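PTS system, lactose-specific IIBC components (Streptococcus pneumoniae, PDB 3NBM) probably passes a phosphoryl group to lactose during its uptake, as the IIB domain of a phosphoenolpyruvate-dependent sugar phosphotransferase system. Local coordinates at residues Ile57-Ala60 / Pro61-Ser65. Numbering follows the deposited sequence.
Sequences IILA and PQVRS
Leu59 and Ala60 meet Val63 at a type I beta turn, the start of the strand-to-helix connection of this parallel alpha/beta domain, where strand 56-59 ends and the chain enters the 3-10 segment leading to helix 67-74. Val63 N donates to Ala60 O at 3.0 Å, and the bond is fairly straight, with an N-H...O angle of 159°. The donor stands above the carbonyl plane. The next bond of the same spacing follows at once, from Arg64 N to Pro61 O at 3.2 Å. Pro61 holds the second position of the turn. Its CD lies 3.3 Å from Ala60 CB, a closeness set by the peptide bond they flank.

The side chains of Leu59 and Val63 cross at about a right angle. Leu59 CD2 touches Val63 CG2 at 3.8 Å, and Leu59 CD1 lies at the same distance from Val63 O. With CG1 of Val63 anti to its carbonyl carbon (chi1 -69°), CG2 is turned back over the strand end, 3.3 Å from Ala60 O. Leu59 also packs on Tyr67 and Met70 of helix 67-74. Arg64 NH1 hydrogen-bonds to Thr84 O and Leu59 O to Thr84 OG1, so the residue after strand 80-83 is tied to 57-60 and 61-65.

The carbonyl of buried Ala60, past the last strand residue, is thus satisfied by the turn itself, with Val63 CG2 packed close to it.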
loop_
_atom_site.group_PDB
_atom_site.type_symbol
_atom_site.label_atom_id
_atom_site.label_comp_id
_atom_site.label_asym_id
_atom_site.label_seq_id
_atom_site.Cartn_x
_atom_site.Cartn_y
_atom_site.Cartn_z
ATOM N N ILE A 57 3.817 -0.224 3.235
ATOM C CA ILE A 57 2.474 -0.739 3.504
ATOM C C ILE A 57 1.553 0.456 3.508
ATOM O O ILE A 57 1.795 1.461 4.170
ATOM C CB ILE A 57 2.395 -1.546 4.820
ATOM C CG1 ILE A 57 3.447 -2.684 4.767
ATOM C CG2 ILE A 57 0.977 -2.075 5.027
ATOM C CD1 ILE A 57 3.562 -3.518 5.982
ATOM N N ILE A 58 0.475 0.328 2.746
ATOM C CA ILE A 58 -0.554 1.359 2.622
ATOM C C ILE A 58 -1.867 0.845 3.231
ATOM O O ILE A 58 -2.364 -0.212 2.860
ATOM C CB ILE A 58 -0.836 1.706 1.120
ATOM C CG1 ILE A 58 0.449 2.171 0.406
ATOM C CG2 ILE A 58 -1.969 2.764 1.013
ATOM C CD1 ILE A 58 0.357 2.236 -1.109
ATOM N N LEU A 59 -2.376 1.593 4.200
ATOM C CA LEU A 59 -3.652 1.296 4.830
ATOM C C LEU A 59 -4.768 1.954 4.020
ATOM O O LEU A 59 -4.749 3.170 3.796
ATOM C CB LEU A 59 -3.669 1.804 6.294
ATOM C CG LEU A 59 -2.666 1.137 7.219
ATOM C CD1 LEU A 59 -2.630 1.886 8.565
ATOM C CD2 LEU A 59 -3.031 -0.312 7.431
ATOM N N ALA A 60 -5.754 1.150 3.609
ATOM C CA ALA A 60 -6.973 1.666 2.999
ATOM C C ALA A 60 -7.776 2.438 4.057
ATOM O O ALA A 60 -7.541 2.283 5.274
ATOM C CB ALA A 60 -7.795 0.548 2.435
ATOM N N PRO A 61 -8.755 3.252 3.637
ATOM C CA PRO A 61 -9.474 4.121 4.572
ATOM C C PRO A 61 -10.062 3.391 5.763
ATOM O O PRO A 61 -9.992 3.897 6.877
ATOM C CB PRO A 61 -10.565 4.714 3.677
ATOM C CG PRO A 61 -9.870 4.844 2.351
ATOM C CD PRO A 61 -9.057 3.587 2.231
ATOM N N GLN A 62 -10.593 2.215 5.544
ATOM C CA GLN A 62 -11.311 1.525 6.599
ATOM C C GLN A 62 -10.462 0.854 7.643
ATOM O O GLN A 62 -10.982 0.347 8.625
ATOM C CB GLN A 62 -12.295 0.583 6.009
ATOM C CG GLN A 62 -13.421 1.382 5.363
ATOM C CD GLN A 62 -14.124 0.601 4.330
ATOM O OE1 GLN A 62 -13.508 0.127 3.339
ATOM N NE2 GLN A 62 -15.448 0.454 4.525
ATOM N N VAL A 63 -9.143 0.890 7.459
ATOM C CA VAL A 63 -8.193 0.430 8.483
ATOM C C VAL A 63 -7.267 1.545 8.972
ATOM O O VAL A 63 -6.257 1.284 9.614
ATOM C CB VAL A 63 -7.422 -0.826 8.027
ATOM C CG1 VAL A 63 -8.372 -1.986 7.969
ATOM C CG2 VAL A 63 -6.744 -0.634 6.688
ATOM N N ARG A 64 -7.677 2.795 8.771
ATOM C CA ARG A 64 -6.915 3.947 9.273
ATOM C C ARG A 64 -6.711 3.919 10.782
ATOM O O ARG A 64 -5.678 4.383 11.268
ATOM C CB ARG A 64 -7.613 5.245 8.874
ATOM C CG ARG A 64 -6.809 6.496 9.178
ATOM C CD ARG A 64 -7.301 7.719 8.402
ATOM N NE ARG A 64 -8.719 8.005 8.689
ATOM C CZ ARG A 64 -9.759 7.693 7.931
ATOM N NH1 ARG A 64 -9.623 7.147 6.729
ATOM N NH2 ARG A 64 -10.973 7.966 8.386
ATOM N N SER A 65 -7.648 3.350 11.528
ATOM C CA SER A 65 -7.541 3.294 12.982
ATOM C C SER A 65 -6.362 2.466 13.489
ATOM O O SER A 65 -6.008 2.562 14.676
ATOM C CB SER A 65 -8.819 2.748 13.568
ATOM O OG SER A 65 -8.986 1.378 13.283
#